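Local structure of FOKI restriction endonuclease (Planomicrobium okeanokoites, 2FOK) at residues 35-39 / 40-44; 59-63 / 64-68; 67-71 / 72-76; 289-293 / 294-298. The protein cleaves double-stranded DNA as a metal-dependent type IIS restriction endonuclease, joining a helix-turn-helix-type DNA-recognition region to a separate PD-(D/E)XK-family nuclease domain. All blocks are in the same frame, centred on the assembly; numbering follows the deposited sequence.

Interaction 1: 35-39 / 40-44; sequences NEVKN and IKIPT
Glu36, nearly extended with its CG anti to the backbone N (chi1 157°), meets Lys41, whose chain bends at chi2 (-82°) so that its NZ comes to Glu36 OE2 on the preceding turn. Both sit on helix 32-45 of the recognition region, five residues apart across a wider, pi-type turn at 37-39. The salt bridge Glu36 OE2 to Lys41 NZ is modelled very short, at 2.4 Å, so its exact length is doubtful. Glu36 OE2 also forms a salt bridge with Arg22, so one carboxylate serves both Lys41 and Arg22.

The i to i+5 spacing recurs in the backbone: Lys41 N donates to Glu36 O at 3.2 Å, and Ile42 N to Val37 O at 3.0 Å with a nearly straight N-H...O angle of 169°. On the buried side, Val37 CG1 packs obliquely against Ile42 CG1 at 4.0 Å; helix 87-91 touches both residues through Thr91 and Ala90. Pro43 has no N-H to offer, and the helix kinks there, Pro43 CD lying 3.7 Å from Lys38 O. One residue further on, the Thr44 hydroxyl turns back to its own helix, OG1 donating to Ile40 O at 2.8 Å.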
# COMPACT_ATOMS: atom_id res chain seq x y z
N ASN A 35 -22.52 19.39 22.48
CA ASN A 35 -23.89 19.59 22.91
C ASN A 35 -24.84 19.44 21.74
O ASN A 35 -25.88 18.79 21.85
CB ASN A 35 -24.05 20.97 23.54
CG ASN A 35 -23.63 21.00 24.98
OD1 ASN A 35 -23.63 19.97 25.66
ND2 ASN A 35 -23.27 22.18 25.46
N GLU A 36 -24.48 20.04 20.61
CA GLU A 36 -25.30 19.97 19.40
C GLU A 36 -25.55 18.52 19.03
O GLU A 36 -26.68 18.13 18.74
CB GLU A 36 -24.58 20.69 18.24
CG GLU A 36 -25.01 20.26 16.83
CD GLU A 36 -23.97 20.63 15.77
OE1 GLU A 36 -23.12 21.51 16.01
OE2 GLU A 36 -24.00 20.03 14.68
N VAL A 37 -24.49 17.72 19.05
CA VAL A 37 -24.59 16.30 18.70
C VAL A 37 -25.47 15.52 19.68
O VAL A 37 -26.49 14.96 19.29
CB VAL A 37 -23.19 15.63 18.64
CG1 VAL A 37 -23.35 14.09 18.58
CG2 VAL A 37 -22.43 16.12 17.41
N LYS A 38 -25.06 15.50 20.94
CA LYS A 38 -25.80 14.78 21.97
C LYS A 38 -27.18 15.36 22.29
O LYS A 38 -28.05 14.64 22.78
CB LYS A 38 -24.97 14.71 23.24
CG LYS A 38 -25.27 15.80 24.26
CD LYS A 38 -25.24 15.26 25.68
CE LYS A 38 -25.45 16.38 26.68
NZ LYS A 38 -25.76 17.67 25.99
N ASN A 39 -27.37 16.65 22.02
CA ASN A 39 -28.64 17.30 22.33
C ASN A 39 -29.58 17.49 21.15
O ASN A 39 -30.73 17.91 21.33
CB ASN A 39 -28.39 18.68 22.96
CG ASN A 39 -28.23 18.61 24.47
OD1 ASN A 39 -28.30 17.55 25.08
ND2 ASN A 39 -28.02 19.77 25.09
N ILE A 40 -29.12 17.18 19.94
CA ILE A 40 -29.96 17.37 18.77
C ILE A 40 -29.84 16.32 17.68
O ILE A 40 -30.84 15.74 17.25
CB ILE A 40 -29.70 18.75 18.16
CG1 ILE A 40 -30.27 19.84 19.08
CG2 ILE A 40 -30.30 18.83 16.77
CD1 ILE A 40 -29.44 21.10 19.14
N LYS A 41 -28.61 16.08 17.22
CA LYS A 41 -28.35 15.12 16.16
C LYS A 41 -28.71 13.68 16.48
O LYS A 41 -29.33 12.99 15.67
CB LYS A 41 -26.88 15.16 15.77
CG LYS A 41 -26.47 16.43 15.06
CD LYS A 41 -26.82 16.37 13.58
CE LYS A 41 -26.36 17.64 12.89
NZ LYS A 41 -25.23 18.23 13.65
N ILE A 42 -28.29 13.22 17.65
CA ILE A 42 -28.52 11.84 18.07
C ILE A 42 -29.99 11.51 18.34
O ILE A 42 -30.53 10.56 17.76
CB ILE A 42 -27.65 11.50 19.32
CG1 ILE A 42 -26.19 11.34 18.88
CG2 ILE A 42 -28.12 10.21 19.98
CD1 ILE A 42 -25.26 10.88 19.97
N PRO A 43 -30.66 12.28 19.21
CA PRO A 43 -32.07 11.96 19.45
C PRO A 43 -32.90 12.06 18.18
O PRO A 43 -34.00 11.50 18.09
CB PRO A 43 -32.50 12.98 20.51
CG PRO A 43 -31.50 14.07 20.45
CD PRO A 43 -30.22 13.46 19.97
N THR A 44 -32.37 12.76 17.18
CA THR A 44 -33.05 12.95 15.91
C THR A 44 -32.78 11.86 14.87
O THR A 44 -33.72 11.24 14.36
CB THR A 44 -32.67 14.29 15.28
OG1 THR A 44 -33.28 15.34 16.03
CG2 THR A 44 -33.12 14.37 13.84

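Interaction 2: 59-63 / 64-68; sequences MNQHD and LIYTY
Gln61 reaches over the turn to Ile65, its NE2 donating to Ile65 O at 3.2 Å with an N-H...O angle of 162°. The acceptor lies close to the Gln61 amide plane, whereas the donor stands above the plane of the Ile65 carbonyl. On the other branch of the amide, OE1 rests 3.7 Å from Ile65 CG2. Leu64 holds its CG beside the backbone N (chi1 -64°), and from there its CD2 methyl returns to the loop, 3.5 Å from Gln61 NE2 and 3.4 Å from Met59 O.

Tyr66 reaches the end of the helix with its outer ring edge: Met59 CA lies there near the ring plane, and Met59 CG is 4.1 Å from Tyr66 CE1. This is the connection from helix 49-60 into strand 66-67, an outer strand of the small antiparallel sheet in the first recognition subdomain, whose family belongs to the helix-turn-helix clan.

Further out, Gln61 NE2 also bonds to Ile58 O, so the one NH2 group ties the last turn of helix 49-60 to the chain just ahead of Tyr66. Tyr66 OH bonds to Val26 O, and Phe27 meets the Tyr66 ring edge-to-face. Backbone bonds to Phe129 hold Tyr66 in the sheet, while Ile87 packs on both Met59 and Tyr66.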
# COMPACT_ATOMS: atom_id res chain seq x y z
N MET A 59 -22.34 10.51 26.31
CA MET A 59 -21.83 11.84 26.01
C MET A 59 -22.10 12.76 27.19
O MET A 59 -21.61 13.89 27.24
CB MET A 59 -22.50 12.41 24.77
CG MET A 59 -22.19 11.61 23.52
SD MET A 59 -22.44 12.53 22.02
CE MET A 59 -21.53 14.03 22.34
N ASN A 60 -22.87 12.25 28.14
CA ASN A 60 -23.21 13.02 29.32
C ASN A 60 -22.26 12.91 30.50
O ASN A 60 -22.32 13.74 31.40
CB ASN A 60 -24.63 12.67 29.79
CG ASN A 60 -25.35 13.87 30.37
OD1 ASN A 60 -25.32 14.95 29.78
ND2 ASN A 60 -25.99 13.68 31.52
N GLN A 61 -21.38 11.91 30.49
CA GLN A 61 -20.42 11.72 31.59
C GLN A 61 -19.52 12.94 31.78
O GLN A 61 -19.35 13.74 30.87
CB GLN A 61 -19.56 10.47 31.36
CG GLN A 61 -19.92 9.68 30.12
CD GLN A 61 -18.71 8.97 29.51
OE1 GLN A 61 -17.99 8.22 30.18
NE2 GLN A 61 -18.47 9.23 28.22
N HIS A 62 -18.95 13.08 32.98
CA HIS A 62 -18.08 14.22 33.29
C HIS A 62 -16.75 14.08 32.56
O HIS A 62 -16.30 14.99 31.87
CB HIS A 62 -17.84 14.29 34.80
CG HIS A 62 -16.94 15.41 35.23
ND1 HIS A 62 -15.70 15.19 35.79
CD2 HIS A 62 -17.10 16.75 35.19
CE1 HIS A 62 -15.14 16.35 36.09
NE2 HIS A 62 -15.97 17.31 35.74
N ASP A 63 -16.12 12.92 32.74
CA ASP A 63 -14.85 12.61 32.09
C ASP A 63 -15.22 11.71 30.94
O ASP A 63 -15.51 10.53 31.12
CB ASP A 63 -13.92 11.89 33.08
CG ASP A 63 -13.48 12.80 34.22
OD1 ASP A 63 -13.27 14.00 33.97
OD2 ASP A 63 -13.36 12.31 35.36
N LEU A 64 -15.20 12.28 29.74
CA LEU A 64 -15.58 11.58 28.53
C LEU A 64 -14.57 10.60 27.96
O LEU A 64 -13.41 10.94 27.71
CB LEU A 64 -15.96 12.61 27.46
CG LEU A 64 -17.19 13.47 27.77
CD1 LEU A 64 -17.19 14.71 26.87
CD2 LEU A 64 -18.45 12.64 27.56
N ILE A 65 -15.05 9.39 27.74
CA ILE A 65 -14.25 8.33 27.16
C ILE A 65 -15.25 7.54 26.32
O ILE A 65 -16.36 7.26 26.78
CB ILE A 65 -13.60 7.45 28.26
CG1 ILE A 65 -12.95 6.21 27.62
CG2 ILE A 65 -14.63 7.06 29.31
CD1 ILE A 65 -11.67 5.75 28.31
N TYR A 66 -14.88 7.23 25.08
CA TYR A 66 -15.77 6.48 24.19
C TYR A 66 -15.06 5.24 23.66
O TYR A 66 -13.88 5.29 23.36
CB TYR A 66 -16.20 7.35 22.99
CG TYR A 66 -16.82 8.70 23.31
CD1 TYR A 66 -17.93 8.81 24.16
CD2 TYR A 66 -16.32 9.87 22.75
CE1 TYR A 66 -18.52 10.06 24.43
CE2 TYR A 66 -16.90 11.12 23.01
CZ TYR A 66 -17.99 11.20 23.85
OH TYR A 66 -18.56 12.44 24.11
N THR A 67 -15.79 4.13 23.56
CA THR A 67 -15.21 2.89 23.04
C THR A 67 -15.30 2.93 21.53
O THR A 67 -16.06 3.72 20.97
CB THR A 67 -15.97 1.64 23.52
OG1 THR A 67 -17.27 1.62 22.93
CG2 THR A 67 -16.10 1.62 25.03
N TYR A 68 -14.53 2.08 20.88
CA TYR A 68 -14.53 2.03 19.42
C TYR A 68 -15.95 1.92 18.88
O TYR A 68 -16.36 2.69 18.01
CB TYR A 68 -13.71 0.83 18.94
CG TYR A 68 -13.00 1.08 17.62
CD1 TYR A 68 -13.70 1.04 16.41
CD2 TYR A 68 -11.63 1.34 17.59
CE1 TYR A 68 -13.04 1.26 15.19
CE2 TYR A 68 -10.97 1.56 16.39
CZ TYR A 68 -11.68 1.52 15.19
OH TYR A 68 -11.02 1.75 14.01

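Interaction 3: 67-71 / 72-76; sequences TYKEL and VGTGT
The C-terminal end of the short helix 68-72, in the first recognition subdomain, closes through Tyr68 with Val72 and Lys69 with Gly73. Val72 N donates to Tyr68 O at 2.9 Å, with an N-H...O angle of 166°. Gly73 N reaches Lys69 O at 2.7 Å, lying on a lone pair in the carbonyl plane but with a more bent angle of 141°.

Along the buried flank Tyr68 and Val72 lie side by side, pointing the same way. Val72 CG2, set anti to its own carbonyl carbon, approaches the Tyr68 ring obliquely, 3.8 Å from CE1. Helix 104-116 closes over this pair: Tyr68 OH bonds to Asp108 OD1, and Val72 packs on Asn104 and Asp108. Arg6 forms a cation-pi contact with the Tyr68 ring. On the exposed side the end of Lys69 comes near Thr74, NZ 4.0 Å from Thr74 CG2, and NZ also makes a long, weak ion pair with Asp85.

A capping box starts the same helix. Glu70 N donates to Thr67 OG1 at 3.3 Å, and Thr67 N donates to Glu70 OE1 at 2.9 Å, meeting the carboxylate from above its plane. Both N-H groups point almost straight at their acceptors, and the Glu70 carboxylate would probably interact favourably with the helix dipole.

At the other end no side chain does the capping: the backbone bonds from Val72 N and Gly73 N finish the helix, and the positive phi of Gly73 (67°) turns the chain out through Thr74 into the loop.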
# COMPACT_ATOMS: atom_id res chain seq x y z
N THR A 67 -15.79 4.13 23.56
CA THR A 67 -15.21 2.89 23.04
C THR A 67 -15.30 2.93 21.53
O THR A 67 -16.06 3.72 20.97
CB THR A 67 -15.97 1.64 23.52
OG1 THR A 67 -17.27 1.62 22.93
CG2 THR A 67 -16.10 1.62 25.03
N TYR A 68 -14.53 2.08 20.88
CA TYR A 68 -14.53 2.03 19.42
C TYR A 68 -15.95 1.92 18.88
O TYR A 68 -16.36 2.69 18.01
CB TYR A 68 -13.71 0.83 18.94
CG TYR A 68 -13.00 1.08 17.62
CD1 TYR A 68 -13.70 1.04 16.41
CD2 TYR A 68 -11.63 1.34 17.59
CE1 TYR A 68 -13.04 1.26 15.19
CE2 TYR A 68 -10.97 1.56 16.39
CZ TYR A 68 -11.68 1.52 15.19
OH TYR A 68 -11.02 1.75 14.01
N LYS A 69 -16.71 0.96 19.42
CA LYS A 69 -18.09 0.73 18.99
C LYS A 69 -18.97 1.97 19.11
O LYS A 69 -19.59 2.40 18.14
CB LYS A 69 -18.70 -0.42 19.78
CG LYS A 69 -20.09 -0.80 19.30
CD LYS A 69 -20.39 -2.26 19.51
CE LYS A 69 -21.72 -2.63 18.87
NZ LYS A 69 -22.29 -1.51 18.04
N GLU A 70 -19.02 2.56 20.30
CA GLU A 70 -19.84 3.75 20.52
C GLU A 70 -19.61 4.84 19.45
O GLU A 70 -20.53 5.55 19.06
CB GLU A 70 -19.55 4.33 21.91
CG GLU A 70 -20.21 3.58 23.06
CD GLU A 70 -19.39 3.64 24.35
OE1 GLU A 70 -18.48 4.49 24.44
OE2 GLU A 70 -19.66 2.85 25.27
N LEU A 71 -18.36 4.97 18.99
CA LEU A 71 -18.00 5.96 17.98
C LEU A 71 -18.28 5.53 16.53
O LEU A 71 -18.81 6.30 15.74
CB LEU A 71 -16.51 6.30 18.09
CG LEU A 71 -16.05 7.28 19.17
CD1 LEU A 71 -14.60 6.98 19.57
CD2 LEU A 71 -16.17 8.68 18.65
N VAL A 72 -17.92 4.30 16.19
CA VAL A 72 -18.08 3.80 14.84
C VAL A 72 -19.37 3.04 14.53
O VAL A 72 -19.94 3.18 13.44
CB VAL A 72 -16.85 2.94 14.45
CG1 VAL A 72 -17.09 2.19 13.15
CG2 VAL A 72 -15.63 3.85 14.32
N GLY A 73 -19.84 2.25 15.49
CA GLY A 73 -21.05 1.49 15.28
C GLY A 73 -20.87 0.43 14.22
O GLY A 73 -19.75 0.03 13.91
N THR A 74 -21.99 -0.02 13.66
CA THR A 74 -22.00 -1.06 12.63
C THR A 74 -22.75 -0.58 11.38
O THR A 74 -23.52 0.37 11.44
CB THR A 74 -22.72 -2.32 13.14
OG1 THR A 74 -24.03 -1.96 13.61
CG2 THR A 74 -21.94 -2.95 14.28
N GLY A 75 -22.52 -1.25 10.26
CA GLY A 75 -23.19 -0.88 9.03
C GLY A 75 -23.65 -2.10 8.27
O GLY A 75 -23.46 -3.22 8.73
N THR A 76 -24.27 -1.89 7.11
CA THR A 76 -24.74 -3.00 6.27
C THR A 76 -24.13 -2.92 4.88
O THR A 76 -23.09 -3.59 4.68
CB THR A 76 -26.29 -3.00 6.12
OG1 THR A 76 -26.79 -1.65 6.20
CG2 THR A 76 -26.92 -3.84 7.20

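Interaction 4: 289-293 / 294-298; sequences KRVYW and EMLAT
Met295 and Tyr292 form a Met-aromatic contact: the SD atom stands over one ring face, 4.5 Å from the ring centroid and offset toward the rim. The two side chains cross at about a right angle, and Met295 CB touches the same ring, 3.6 Å from Tyr292 CD2. Met295 holds its CG between its backbone N and carbonyl carbon (chi1 78°), a placement that lays CG against the Tyr292 carbonyl oxygen and carries SD over the ring. His115, from helix 104-116, meets the Tyr292 ring edge-to-face.

Aliphatic packing continues from there. Val291 CG1 is shared, lying 4.2 Å from Met295 CE and 4.0 Å from Leu296 CD2, and both partners cross Val291 at roughly right angles.

The backbone bonds draw the chain into a beta turn with Trp293 and Glu294 at its centre: Met295 N donates to Tyr292 O at 2.8 Å from above the carbonyl plane, followed by a weak bond from Leu296 N to Trp293 O. The turn lies in the loop between helices 269-279 and 303-319, in the D3 region, whose family also belongs to the helix-turn-helix clan. Leu314 of the second helix packs on Val291, while its Ala311 touches both Trp293 and Leu296.

Among the polar and charged groups, the Glu294 carboxylate sits at the edge of the Trp293 ring, Glu294 CD being 3.9 Å from Trp293 CE3, with the carboxylate and ring planes 86° apart. Trp293 NE1 bonds to Thr308 OG1, and Arg307 makes a cation-pi contact with the indole. Met295 O accepts from Trp10 NE1.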
# COMPACT_ATOMS: atom_id res chain seq x y z
N LYS A 289 7.75 12.40 17.66
CA LYS A 289 6.86 11.65 16.77
C LYS A 289 6.15 10.50 17.46
O LYS A 289 6.74 9.79 18.27
CB LYS A 289 7.63 11.13 15.56
CG LYS A 289 7.88 12.20 14.50
CD LYS A 289 8.61 11.63 13.30
CE LYS A 289 9.98 11.13 13.66
NZ LYS A 289 10.93 11.34 12.52
N ARG A 290 4.87 10.34 17.13
CA ARG A 290 4.02 9.30 17.69
C ARG A 290 4.01 8.06 16.80
O ARG A 290 3.72 8.15 15.61
CB ARG A 290 2.58 9.82 17.83
CG ARG A 290 2.29 10.60 19.10
CD ARG A 290 0.78 10.64 19.37
NE ARG A 290 0.38 11.80 20.17
CZ ARG A 290 -0.55 11.78 21.12
NH1 ARG A 290 -1.19 10.65 21.41
NH2 ARG A 290 -0.85 12.89 21.79
N VAL A 291 4.32 6.91 17.40
CA VAL A 291 4.36 5.63 16.69
C VAL A 291 3.59 4.63 17.53
O VAL A 291 3.76 4.56 18.74
CB VAL A 291 5.81 5.10 16.53
CG1 VAL A 291 5.79 3.67 15.97
CG2 VAL A 291 6.63 6.02 15.61
N TYR A 292 2.73 3.85 16.89
CA TYR A 292 1.94 2.87 17.60
C TYR A 292 1.98 1.53 16.88
O TYR A 292 2.04 1.47 15.66
CB TYR A 292 0.48 3.34 17.75
CG TYR A 292 0.12 4.48 16.83
CD1 TYR A 292 0.40 5.80 17.18
CD2 TYR A 292 -0.40 4.23 15.55
CE1 TYR A 292 0.18 6.85 16.28
CE2 TYR A 292 -0.62 5.27 14.65
CZ TYR A 292 -0.32 6.57 15.02
OH TYR A 292 -0.52 7.60 14.12
N TRP A 293 1.98 0.47 17.68
CA TRP A 293 2.00 -0.91 17.23
C TRP A 293 1.05 -1.17 16.06
O TRP A 293 1.35 -1.97 15.18
CB TRP A 293 1.60 -1.79 18.43
CG TRP A 293 1.67 -3.26 18.22
CD1 TRP A 293 2.79 -4.04 18.26
CD2 TRP A 293 0.57 -4.14 18.03
NE1 TRP A 293 2.45 -5.36 18.11
CE2 TRP A 293 1.09 -5.45 17.97
CE3 TRP A 293 -0.82 -3.95 17.91
CZ2 TRP A 293 0.27 -6.57 17.79
CZ3 TRP A 293 -1.64 -5.07 17.74
CH2 TRP A 293 -1.08 -6.37 17.68
N GLU A 294 -0.09 -0.49 16.06
CA GLU A 294 -1.11 -0.65 15.02
C GLU A 294 -0.77 -0.01 13.69
O GLU A 294 -1.54 -0.12 12.74
CB GLU A 294 -2.45 -0.10 15.49
CG GLU A 294 -3.18 -0.96 16.48
CD GLU A 294 -2.82 -0.63 17.91
OE1 GLU A 294 -1.81 0.06 18.14
OE2 GLU A 294 -3.55 -1.08 18.82
N MET A 295 0.36 0.67 13.60
CA MET A 295 0.72 1.31 12.35
C MET A 295 1.86 0.60 11.62
O MET A 295 2.16 0.92 10.47
CB MET A 295 1.09 2.78 12.59
CG MET A 295 2.49 3.04 13.15
SD MET A 295 3.05 4.75 12.84
CE MET A 295 4.62 4.46 12.04
N LEU A 296 2.46 -0.38 12.29
CA LEU A 296 3.59 -1.11 11.74
C LEU A 296 3.22 -2.23 10.76
O LEU A 296 4.09 -2.97 10.31
CB LEU A 296 4.45 -1.66 12.89
CG LEU A 296 4.73 -0.67 14.04
CD1 LEU A 296 5.58 -1.33 15.13
CD2 LEU A 296 5.46 0.55 13.50
N ALA A 297 1.94 -2.34 10.43
CA ALA A 297 1.45 -3.35 9.49
C ALA A 297 -0.05 -3.21 9.34
O ALA A 297 -0.75 -3.06 10.35
CB ALA A 297 1.81 -4.78 9.97
N THR A 298 -0.55 -3.27 8.11
CA THR A 298 -1.98 -3.13 7.86
C THR A 298 -2.70 -4.40 7.39
O THR A 298 -3.16 -5.20 8.21
CB THR A 298 -2.29 -1.99 6.84
OG1 THR A 298 -1.92 -2.41 5.51
CG2 THR A 298 -1.53 -0.73 7.19

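Overall arrangement
Interactions 1, 2 and 3 follow one another through the first recognition subdomain, and neighbours in the series touch. Lys38 and Ile42 of interaction 1 pack on Met59 of interaction 2, joining helices 32-45 and 49-60; interactions 2 and 3 share Thr67 and Tyr68, and Tyr66 meets Leu71. Interaction 4 stands apart, its nearest atoms about 8 Å from interactions 2 and 3, yet helix 104-116 contacts both it and interaction 3. Interaction 4 is buried and combines sulfur-aromatic and aliphatic packing with a backbone turn, whereas the partly buried interactions 1 to 3 combine an apolar side with a salt bridge, an amide bond or a capping box.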